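Pectate lyase (Bacillus, PDB 3VMW) probably cleaves pectate, a polymer of galacturonic acid, by eliminative lysis outside the cell. Local coordinates at residues A[232-237]-A[269-274]; A[227-232]-A[260-265]; A[175-180]-A[205-210]. All coordinates share one frame; numbering follows the deposited sequence.

In the fold
The three contacts lie along one side of a right-handed parallel beta-helix, the fold of polysaccharide lyase family 1. Contact 3 comes first in the chain and closes before the other two open. It joins strand 177-181 to residues 205-210, one coil further on. The segments of contacts 1 and 2 interleave along the chain; the contacts share Asn232 and both use strand 231-234. The centres of contacts 2 and 3 are about 10 Å apart, those of contacts 1 and 2 about 13 Å, and those of contacts 1 and 3 about 15 Å. Contacts 1 and 3 touch the same two galacturonates, and contact 2 holds a third, so together they probably line the substrate cleft.

Contact 1: residues A[232-237]-A[269-274]; sequences NSRVGA and YGSPST. With ADA (alpha-D-galactopyranuronic acid), chain B; ADA (alpha-D-galactopyranuronic acid), chain C.
Arg234 reaches across to Ser271 and Gly270 and ends on a bound galacturonate. Its CB lies 3.9 Å from Ser271 OG. CG and CD pass close to the carbonyl oxygen of Gly270 and to the same hydroxyl. The chain bends at chi3 (81°), which turns the guanidinium edge toward Ser271. NE donates to Ser271 OG at 2.8 Å, and NH1 adds a longer bond to the same oxygen. This is a side-on grip by two nitrogens, with the oxygen in the guanidinium plane. Gly270 lies over one face of the group. At the adjoining edge, formed by NH1 and NH2, Arg234 NH1 donates to ADA (chain B) O6B at 2.8 Å. Arg234 NH2 donates to ADA (chain B) O6A at 2.7 Å. Both bonds are nearly straight, so the carboxylate is held by two parallel arms. Asp185 is a second hydrogen-bonding partner of Ser271 OG.

The strand carrying Arg234 belongs to the parallel beta-helix, and residues 269-274 form part of a long loop laid beside it. A type I' turn from Arg234 to Ala237 ends the strand. There Val235 N donates to Ser273 O at 2.8 Å. Gly236 N bonds to Thr274 O at 3.0 Å. Val235 CG1 rests on Pro272 CD. A leucine in place of Arg234 would probably leave the galacturonate carboxylate without its two-pronged partner and Ser271 without this grip.

Tyr269 sets one ring face against the sugar of chain C, with C4 4.0 Å above the plane. Its hydroxyl is hydrogen-bonded to Asp228. Asn232 ND2 approaches the ring obliquely at CD2, 3.6 Å away, the amide and ring planes 72° apart, while its OD1 accepts from Phe268 N.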
loop_
_atom_site.group_PDB
_atom_site.type_symbol
_atom_site.label_atom_id
_atom_site.label_comp_id
_atom_site.label_asym_id
_atom_site.label_seq_id
_atom_site.Cartn_x
_atom_site.Cartn_y
_atom_site.Cartn_z
ATOM N N ASN A 232 11.802 2.350 6.623
ATOM C CA ASN A 232 13.158 2.476 6.131
ATOM C C ASN A 232 13.211 3.647 5.163
ATOM O O ASN A 232 12.642 3.571 4.084
ATOM C CB ASN A 232 13.554 1.186 5.396
ATOM C CG ASN A 232 15.032 1.177 4.999
ATOM O OD1 ASN A 232 15.734 2.167 5.213
ATOM N ND2 ASN A 232 15.508 0.059 4.415
ATOM N N SER A 233 13.889 4.722 5.542
ATOM C CA SER A 233 13.823 5.958 4.778
ATOM C C SER A 233 15.168 6.167 4.099
ATOM O O SER A 233 16.171 6.302 4.758
ATOM C CB SER A 233 13.483 7.144 5.691
ATOM O OG SER A 233 13.429 8.368 4.974
ATOM N N ARG A 234 15.161 6.161 2.769
ATOM C CA ARG A 234 16.401 6.096 1.984
ATOM C C ARG A 234 16.483 7.199 0.938
ATOM O O ARG A 234 15.455 7.730 0.491
ATOM C CB ARG A 234 16.462 4.740 1.271
ATOM C CG ARG A 234 16.702 3.580 2.230
ATOM C CD ARG A 234 16.098 2.284 1.699
ATOM N NE ARG A 234 16.967 1.638 0.700
ATOM C CZ ARG A 234 17.071 0.316 0.550
ATOM N NH1 ARG A 234 17.899 -0.197 -0.357
ATOM N NH2 ARG A 234 16.331 -0.499 1.310
ATOM N N VAL A 235 17.712 7.524 0.541
ATOM C CA VAL A 235 17.945 8.472 -0.541
ATOM C C VAL A 235 17.013 9.687 -0.581
ATOM O O VAL A 235 16.383 9.963 -1.610
ATOM C CB VAL A 235 18.057 7.777 -1.949
ATOM C CG1 VAL A 235 19.438 7.145 -2.105
ATOM C CG2 VAL A 235 16.959 6.736 -2.189
ATOM N N GLY A 236 16.979 10.433 0.527
ATOM C CA GLY A 236 16.352 11.739 0.543
ATOM C C GLY A 236 14.842 11.684 0.741
ATOM O O GLY A 236 14.172 12.719 0.759
ATOM N N ALA A 237 14.291 10.487 0.875
ATOM C CA ALA A 237 12.923 10.376 1.371
ATOM C C ALA A 237 12.688 11.237 2.611
ATOM O O ALA A 237 13.621 11.467 3.420
ATOM C CB ALA A 237 12.569 8.896 1.693
ATOM N N TYR A 269 19.814 -1.565 5.339
ATOM C CA TYR A 269 19.987 -2.468 4.196
ATOM C C TYR A 269 20.772 -1.942 2.989
ATOM O O TYR A 269 21.566 -2.669 2.390
ATOM C CB TYR A 269 18.630 -2.906 3.695
ATOM C CG TYR A 269 17.778 -3.581 4.730
ATOM C CD1 TYR A 269 18.318 -4.452 5.679
ATOM C CD2 TYR A 269 16.419 -3.357 4.749
ATOM C CE1 TYR A 269 17.464 -5.087 6.648
ATOM C CE2 TYR A 269 15.588 -3.949 5.689
ATOM C CZ TYR A 269 16.102 -4.812 6.618
ATOM O OH TYR A 269 15.221 -5.376 7.506
ATOM N N GLY A 270 20.527 -0.707 2.577
ATOM C CA GLY A 270 21.118 -0.281 1.319
ATOM C C GLY A 270 20.754 1.109 0.866
ATOM O O GLY A 270 20.195 1.891 1.649
ATOM N N SER A 271 21.081 1.383 -0.404
ATOM C CA SER A 271 21.062 2.708 -1.005
ATOM C C SER A 271 22.267 3.543 -0.515
ATOM O O SER A 271 22.742 3.381 0.601
ATOM C CB SER A 271 19.728 3.438 -0.761
ATOM O OG SER A 271 18.625 2.672 -1.281
ATOM N N PRO A 272 22.746 4.452 -1.368
ATOM C CA PRO A 272 23.995 5.192 -1.105
ATOM C C PRO A 272 23.872 6.269 -0.029
ATOM O O PRO A 272 24.885 6.639 0.521
ATOM C CB PRO A 272 24.348 5.809 -2.469
ATOM C CG PRO A 272 23.062 5.783 -3.267
ATOM C CD PRO A 272 22.263 4.596 -2.756
ATOM N N SER A 273 22.666 6.750 0.277
ATOM C CA SER A 273 22.514 7.826 1.268
ATOM C C SER A 273 21.187 7.678 2.009
ATOM O O SER A 273 20.296 6.966 1.570
ATOM C CB SER A 273 22.604 9.221 0.616
ATOM O OG SER A 273 21.516 9.456 -0.272
ATOM N N THR A 274 21.073 8.363 3.133
ATOM C CA THR A 274 19.939 8.182 4.030
ATOM C C THR A 274 18.731 8.958 3.538
ATOM O O THR A 274 18.878 9.905 2.764
ATOM C CB THR A 274 20.286 8.712 5.441
ATOM O OG1 THR A 274 19.269 8.320 6.366
ATOM C CG2 THR A 274 20.386 10.225 5.431
HETATM C C1 ADA B . 15.870 -7.113 0.779
HETATM C C2 ADA B . 16.010 -7.703 -0.618
HETATM C C3 ADA B . 17.211 -7.164 -1.318
HETATM C C4 ADA B . 17.281 -5.723 -1.351
HETATM C C5 ADA B . 17.105 -5.133 0.044
HETATM C C6 ADA B . 17.023 -3.681 0.115
HETATM O O2 ADA B . 16.132 -9.079 -0.431
HETATM O O3 ADA B . 17.191 -7.670 -2.682
HETATM O O4 ADA B . 16.212 -5.254 -2.177
HETATM O O5 ADA B . 15.926 -5.705 0.751
HETATM O O6B ADA B . 17.863 -2.969 -0.493
HETATM O O6A ADA B . 16.150 -3.120 0.859
HETATM C C1 ADA C . 18.352 -9.391 4.156
HETATM C C2 ADA C . 19.100 -8.584 3.121
HETATM C C3 ADA C . 18.620 -7.174 3.108
HETATM C C4 ADA C . 17.194 -7.096 2.846
HETATM C C5 ADA C . 16.478 -7.860 3.915
HETATM C C6 ADA C . 15.025 -7.885 3.741
HETATM O O2 ADA C . 20.482 -8.657 3.376
HETATM O O3 ADA C . 19.415 -6.381 2.210
HETATM O O4 ADA C . 16.894 -7.676 1.538
HETATM O O5 ADA C . 16.961 -9.276 3.959
HETATM O O6B ADA C . 14.350 -6.832 3.722
HETATM O O6A ADA C . 14.446 -9.000 3.619
#

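Contact 2: residues A[227-232]-A[260-265]; sequences NDTAIN and FIKGPV. With ADA (alpha-D-galactopyranuronic acid), chain D.
Lys262 leaves its backbone with CG opposite the carbonyl carbon (chi1 -72°) and then runs fully extended, which carries NZ out to Asp228. The aspartate turns its carboxylate to meet it, CG lying roughly anti to its own N (chi1 -151°). The two side chains come together at an angle, and NZ bonds to OD2 at 2.9 Å. The oxygen uses its syn lone pair, the one on the side of OD1. This is a salt bridge, and Tyr269 OH is a further partner of OD2.

Further back along the lysine, Thr229 CG2 presses on CG at 3.5 Å, closer than usual for two carbons. Thr229 OG1 is hydrogen-bonded to Tyr269 OH.

The backbones run in nearly the same direction, 17° apart over the touching parts. Ala230 N donates to Gly263 O at 3.0 Å, and Ile231 N to Pro264 O at 2.9 Å. Ile231 and Val265 form a parallel bridge, where Val265 CA points its hydrogen at Ile231 O, 3.2 Å away. On the same face, Ile231 CG2 meets Val265 CG2 at 3.9 Å. Ile231 also touches Val239 and Val241 of strand 238-242. This bridge starts the pairing of strand 231-234 with strand 265-266, on successive coils of the parallel beta-helix.

Lys262 NZ makes a second bond at 2.9 Å, to O6B of the chain D galacturonate. The ammonium thus sits between a protein carboxylate and a sugar carboxylate. Asp228 probably helps to fix its position, and the pairing suits a site that receives an acidic sugar.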
loop_
_atom_site.group_PDB
_atom_site.type_symbol
_atom_site.label_atom_id
_atom_site.label_comp_id
_atom_site.label_asym_id
_atom_site.label_seq_id
_atom_site.Cartn_x
_atom_site.Cartn_y
_atom_site.Cartn_z
ATOM N N ASN A 227 9.523 -8.180 12.674
ATOM C CA ASN A 227 10.707 -8.940 13.052
ATOM C C ASN A 227 12.045 -8.215 12.874
ATOM O O ASN A 227 12.895 -8.275 13.769
ATOM C CB ASN A 227 10.735 -10.269 12.306
ATOM C CG ASN A 227 11.836 -11.188 12.800
ATOM O OD1 ASN A 227 11.795 -11.647 13.938
ATOM N ND2 ASN A 227 12.824 -11.482 11.929
ATOM N N ASP A 228 12.250 -7.552 11.734
ATOM C CA ASP A 228 13.580 -6.965 11.454
ATOM C C ASP A 228 13.585 -5.449 11.538
ATOM O O ASP A 228 14.179 -4.892 12.460
ATOM C CB ASP A 228 14.131 -7.455 10.108
ATOM C CG ASP A 228 15.647 -7.490 10.087
ATOM O OD1 ASP A 228 16.246 -8.116 10.979
ATOM O OD2 ASP A 228 16.237 -6.852 9.205
ATOM N N THR A 229 12.841 -4.792 10.649
ATOM C CA THR A 229 12.789 -3.337 10.603
ATOM C C THR A 229 11.430 -2.878 10.108
ATOM O O THR A 229 10.732 -3.622 9.405
ATOM C CB THR A 229 13.843 -2.784 9.651
ATOM O OG1 THR A 229 13.596 -3.319 8.349
ATOM C CG2 THR A 229 15.265 -3.216 10.088
ATOM N N ALA A 230 11.032 -1.655 10.467
ATOM C CA ALA A 230 9.749 -1.145 9.949
ATOM C C ALA A 230 9.976 -0.073 8.885
ATOM O O ALA A 230 10.190 -0.377 7.725
ATOM C CB ALA A 230 8.859 -0.598 11.096
ATOM N N ILE A 231 9.963 1.193 9.287
ATOM C CA ILE A 231 10.036 2.264 8.299
ATOM C C ILE A 231 11.502 2.495 7.906
ATOM O O ILE A 231 12.325 2.806 8.751
ATOM C CB ILE A 231 9.476 3.546 8.900
ATOM C CG1 ILE A 231 8.014 3.305 9.340
ATOM C CG2 ILE A 231 9.574 4.701 7.891
ATOM C CD1 ILE A 231 7.538 4.442 10.330
ATOM N N ASN A 232 11.802 2.350 6.623
ATOM C CA ASN A 232 13.158 2.476 6.131
ATOM C C ASN A 232 13.211 3.647 5.163
ATOM O O ASN A 232 12.642 3.571 4.084
ATOM C CB ASN A 232 13.554 1.186 5.396
ATOM C CG ASN A 232 15.032 1.177 4.999
ATOM O OD1 ASN A 232 15.734 2.167 5.213
ATOM N ND2 ASN A 232 15.508 0.059 4.415
ATOM N N PHE A 260 22.827 1.449 11.580
ATOM C CA PHE A 260 21.664 1.960 12.305
ATOM C C PHE A 260 21.003 0.846 13.132
ATOM O O PHE A 260 20.858 -0.264 12.654
ATOM C CB PHE A 260 20.638 2.462 11.270
ATOM C CG PHE A 260 19.867 3.648 11.705
ATOM C CD1 PHE A 260 20.192 4.901 11.219
ATOM C CD2 PHE A 260 18.792 3.509 12.595
ATOM C CE1 PHE A 260 19.485 6.001 11.607
ATOM C CE2 PHE A 260 18.058 4.609 12.999
ATOM C CZ PHE A 260 18.407 5.867 12.500
ATOM N N ILE A 261 20.562 1.148 14.349
ATOM C CA ILE A 261 19.856 0.154 15.159
ATOM C C ILE A 261 18.507 -0.224 14.517
ATOM O O ILE A 261 17.673 0.630 14.240
ATOM C CB ILE A 261 19.626 0.678 16.605
ATOM C CG1 ILE A 261 20.974 0.966 17.275
ATOM C CG2 ILE A 261 18.738 -0.280 17.426
ATOM C CD1 ILE A 261 21.902 -0.247 17.431
ATOM N N LYS A 262 18.290 -1.509 14.297
ATOM C CA LYS A 262 17.080 -1.954 13.638
ATOM C C LYS A 262 15.840 -1.785 14.508
ATOM O O LYS A 262 15.720 -2.390 15.578
ATOM C CB LYS A 262 17.227 -3.400 13.134
ATOM C CG LYS A 262 18.178 -3.484 11.919
ATOM C CD LYS A 262 18.327 -4.936 11.448
ATOM C CE LYS A 262 19.094 -5.010 10.123
ATOM N NZ LYS A 262 19.112 -6.399 9.617
ATOM N N GLY A 263 14.902 -0.983 14.014
ATOM C CA GLY A 263 13.756 -0.597 14.806
ATOM C C GLY A 263 12.615 -0.027 13.980
ATOM O O GLY A 263 12.442 -0.349 12.809
ATOM N N PRO A 264 11.883 0.894 14.575
ATOM C CA PRO A 264 10.660 1.428 13.985
ATOM C C PRO A 264 10.934 2.365 12.790
ATOM O O PRO A 264 10.105 2.417 11.877
ATOM C CB PRO A 264 10.004 2.166 15.153
ATOM C CG PRO A 264 11.147 2.511 16.059
ATOM C CD PRO A 264 12.094 1.356 15.961
ATOM N N VAL A 265 12.068 3.053 12.792
ATOM C CA VAL A 265 12.372 3.961 11.692
ATOM C C VAL A 265 13.891 4.135 11.627
ATOM O O VAL A 265 14.580 4.154 12.656
ATOM C CB VAL A 265 11.674 5.328 11.879
ATOM C CG1 VAL A 265 12.145 5.999 13.169
ATOM C CG2 VAL A 265 11.904 6.235 10.644
HETATM C C1 ADA D . 18.677 -9.629 8.991
HETATM C C2 ADA D . 17.946 -10.479 8.013
HETATM C C3 ADA D . 18.786 -10.924 6.898
HETATM C C4 ADA D . 19.545 -9.853 6.266
HETATM C C5 ADA D . 20.261 -9.030 7.303
HETATM C C6 ADA D . 20.837 -7.839 6.716
HETATM O O2 ADA D . 17.438 -11.567 8.756
HETATM O O3 ADA D . 17.980 -11.638 5.930
HETATM O O4 ADA D . 18.706 -8.961 5.454
HETATM O O5 ADA D . 19.370 -8.582 8.327
HETATM O O6B ADA D . 20.579 -6.708 7.190
HETATM O O6A ADA D . 21.558 -7.971 5.716
#

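Contact 3: residues A[175-180]-A[205-210]; sequences HWKTML and NSRVPL. With ADA (alpha-D-galactopyranuronic acid), chain B; ADA (alpha-D-galactopyranuronic acid), chain C; SO4 (sulfate ion), chain E.
Lys177 and Arg207 run alongside each other in the same direction and share a sulfate probably left from crystallisation. Lys177 NZ donates to sulfate O2 at 2.8 Å, and Arg207 NH2 reaches the same oxygen at 3.1 Å. NH2 also makes a nearly straight bond of 3.3 Å to O5 of the chain B galacturonate. Lys177 CD sits 3.8 Å above the centre of the guanidinium. Arg207 is straight through CG, CD and NE (chi2 -171°), which carries its guanidinium out beside the lysine. Lys177 NZ also has salt bridges to Asp150 and Asp153. Ser206 OG donates to O6B of the chain C galacturonate at 2.8 Å.

On the backbones that carry these groups, Ser206 O takes two bonds from Thr178, one from its N and one from its OG1. Ser206 N donates to Trp176 O, and Leu210 N to Met179 O at 2.8 Å. The register slips by one residue between the Lys177 and Leu180 bridges, across a stretch that includes the cis peptide before Pro209.

Deeper in, Met179 CE packs on Pro209 CB at 3.9 Å and near Val208 CG1. Leu180 CD1 lies 3.7 Å from Arg207 NH1.

The parallel pairing of successive coils marks the right-handed beta-helix of this family, and the Ser206 and Arg207 side chains turned to the bound galacturonates place the contact at what is probably its substrate cleft.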
loop_
_atom_site.group_PDB
_atom_site.type_symbol
_atom_site.label_atom_id
_atom_site.label_comp_id
_atom_site.label_asym_id
_atom_site.label_seq_id
_atom_site.Cartn_x
_atom_site.Cartn_y
_atom_site.Cartn_z
ATOM N N HIS A 175 3.918 -11.665 6.473
ATOM C CA HIS A 175 4.584 -11.423 5.202
ATOM C C HIS A 175 6.034 -10.985 5.433
ATOM O O HIS A 175 6.350 -10.369 6.460
ATOM C CB HIS A 175 3.806 -10.335 4.456
ATOM C CG HIS A 175 4.152 -10.244 3.006
ATOM N ND1 HIS A 175 5.070 -9.337 2.506
ATOM C CD2 HIS A 175 3.731 -10.979 1.948
ATOM C CE1 HIS A 175 5.174 -9.501 1.193
ATOM N NE2 HIS A 175 4.372 -10.489 0.833
ATOM N N TRP A 176 6.922 -11.319 4.500
ATOM C CA TRP A 176 8.299 -10.823 4.553
ATOM C C TRP A 176 8.472 -9.368 4.075
ATOM O O TRP A 176 8.659 -8.478 4.889
ATOM C CB TRP A 176 9.237 -11.734 3.737
ATOM C CG TRP A 176 9.446 -13.073 4.363
ATOM C CD1 TRP A 176 8.612 -14.163 4.281
ATOM C CD2 TRP A 176 10.580 -13.492 5.156
ATOM N NE1 TRP A 176 9.156 -15.225 4.984
ATOM C CE2 TRP A 176 10.356 -14.838 5.529
ATOM C CE3 TRP A 176 11.757 -12.860 5.581
ATOM C CZ2 TRP A 176 11.277 -15.570 6.306
ATOM C CZ3 TRP A 176 12.662 -13.579 6.361
ATOM C CH2 TRP A 176 12.411 -14.916 6.719
ATOM N N LYS A 177 8.440 -9.148 2.757
ATOM C CA LYS A 177 8.772 -7.856 2.159
ATOM C C LYS A 177 7.503 -7.044 1.939
ATOM O O LYS A 177 6.893 -7.121 0.880
ATOM C CB LYS A 177 9.471 -8.062 0.809
ATOM C CG LYS A 177 10.773 -8.868 0.963
ATOM C CD LYS A 177 11.526 -8.949 -0.366
ATOM C CE LYS A 177 10.679 -9.618 -1.463
ATOM N NZ LYS A 177 11.492 -9.713 -2.721
ATOM N N THR A 178 7.116 -6.250 2.934
ATOM C CA THR A 178 5.735 -5.784 2.996
ATOM C C THR A 178 5.378 -4.732 1.923
ATOM O O THR A 178 4.449 -4.930 1.141
ATOM C CB THR A 178 5.358 -5.271 4.392
ATOM O OG1 THR A 178 5.948 -6.123 5.399
ATOM C CG2 THR A 178 3.816 -5.258 4.559
ATOM N N MET A 179 6.096 -3.617 1.906
ATOM C CA MET A 179 5.667 -2.471 1.110
ATOM C C MET A 179 6.877 -1.722 0.600
ATOM O O MET A 179 7.773 -1.368 1.374
ATOM C CB MET A 179 4.856 -1.494 1.958
ATOM C CG MET A 179 3.529 -2.062 2.442
ATOM S SD MET A 179 2.489 -0.806 3.224
ATOM C CE MET A 179 3.608 -0.085 4.463
ATOM N N LEU A 180 6.869 -1.427 -0.691
ATOM C CA LEU A 180 7.976 -0.707 -1.290
ATOM C C LEU A 180 7.457 0.603 -1.865
ATOM O O LEU A 180 6.305 0.682 -2.340
ATOM C CB LEU A 180 8.534 -1.617 -2.391
ATOM C CG LEU A 180 9.595 -1.039 -3.291
ATOM C CD1 LEU A 180 10.819 -1.976 -3.350
ATOM C CD2 LEU A 180 8.978 -0.827 -4.642
ATOM N N ASN A 205 8.286 -9.049 8.337
ATOM C CA ASN A 205 9.739 -8.990 8.505
ATOM C C ASN A 205 10.304 -7.596 8.295
ATOM O O ASN A 205 11.060 -7.095 9.148
ATOM C CB ASN A 205 10.455 -9.975 7.589
ATOM C CG ASN A 205 11.932 -10.086 7.906
ATOM O OD1 ASN A 205 12.791 -9.879 7.031
ATOM N ND2 ASN A 205 12.241 -10.419 9.139
ATOM N N SER A 206 9.983 -6.985 7.157
ATOM C CA SER A 206 10.587 -5.715 6.812
ATOM C C SER A 206 9.728 -4.929 5.818
ATOM O O SER A 206 8.658 -5.367 5.384
ATOM C CB SER A 206 12.003 -5.948 6.211
ATOM O OG SER A 206 11.874 -6.544 4.908
ATOM N N ARG A 207 10.222 -3.750 5.483
ATOM C CA ARG A 207 9.624 -2.859 4.502
ATOM C C ARG A 207 8.271 -2.331 4.917
ATOM O O ARG A 207 7.257 -2.641 4.274
ATOM C CB ARG A 207 9.516 -3.544 3.119
ATOM C CG ARG A 207 10.870 -3.968 2.576
ATOM C CD ARG A 207 10.708 -4.428 1.094
ATOM N NE ARG A 207 11.988 -4.811 0.517
ATOM C CZ ARG A 207 12.131 -5.167 -0.758
ATOM N NH1 ARG A 207 11.058 -5.213 -1.537
ATOM N NH2 ARG A 207 13.327 -5.474 -1.241
ATOM N N VAL A 208 8.242 -1.503 5.960
ATOM C CA VAL A 208 6.941 -1.026 6.410
ATOM C C VAL A 208 6.886 0.486 6.537
ATOM O O VAL A 208 6.685 1.003 7.623
ATOM C CB VAL A 208 6.562 -1.679 7.744
ATOM C CG1 VAL A 208 4.997 -1.675 7.930
ATOM C CG2 VAL A 208 7.086 -3.134 7.779
ATOM N N PRO A 209 7.088 1.199 5.426
ATOM C CA PRO A 209 7.474 0.686 4.107
ATOM C C PRO A 209 8.977 0.873 3.924
ATOM O O PRO A 209 9.650 1.537 4.746
ATOM C CB PRO A 209 6.804 1.690 3.128
ATOM C CG PRO A 209 6.194 2.827 4.029
ATOM C CD PRO A 209 6.907 2.660 5.391
ATOM N N LEU A 210 9.487 0.322 2.820
ATOM C CA LEU A 210 10.792 0.729 2.303
ATOM C C LEU A 210 10.551 1.965 1.427
ATOM O O LEU A 210 9.883 1.869 0.385
ATOM C CB LEU A 210 11.357 -0.391 1.453
ATOM C CG LEU A 210 12.806 -0.281 0.896
ATOM C CD1 LEU A 210 13.192 -1.573 0.149
ATOM C CD2 LEU A 210 12.904 0.868 -0.056
HETATM C C1 ADA B . 15.870 -7.113 0.779
HETATM C C2 ADA B . 16.010 -7.703 -0.618
HETATM C C3 ADA B . 17.211 -7.164 -1.318
HETATM C C4 ADA B . 17.281 -5.723 -1.351
HETATM C C5 ADA B . 17.105 -5.133 0.044
HETATM C C6 ADA B . 17.023 -3.681 0.115
HETATM O O2 ADA B . 16.132 -9.079 -0.431
HETATM O O3 ADA B . 17.191 -7.670 -2.682
HETATM O O4 ADA B . 16.212 -5.254 -2.177
HETATM O O5 ADA B . 15.926 -5.705 0.751
HETATM O O6B ADA B . 17.863 -2.969 -0.493
HETATM O O6A ADA B . 16.150 -3.120 0.859
HETATM C C1 ADA C . 18.352 -9.391 4.156
HETATM C C2 ADA C . 19.100 -8.584 3.121
HETATM C C3 ADA C . 18.620 -7.174 3.108
HETATM C C4 ADA C . 17.194 -7.096 2.846
HETATM C C5 ADA C . 16.478 -7.860 3.915
HETATM C C6 ADA C . 15.025 -7.885 3.741
HETATM O O2 ADA C . 20.482 -8.657 3.376
HETATM O O3 ADA C . 19.415 -6.381 2.210
HETATM O O4 ADA C . 16.894 -7.676 1.538
HETATM O O5 ADA C . 16.961 -9.276 3.959
HETATM O O6B ADA C . 14.350 -6.832 3.722
HETATM O O6A ADA C . 14.446 -9.000 3.619
HETATM S S SO4 E . 12.021 -6.653 -4.865
HETATM O O1 SO4 E . 13.055 -5.721 -5.309
HETATM O O2 SO4 E . 12.459 -7.253 -3.608
HETATM O O3 SO4 E . 10.753 -5.940 -4.698
HETATM O O4 SO4 E . 11.778 -7.712 -5.848
HETATM O O HOH W 1 7.925 -5.032 -0.900
#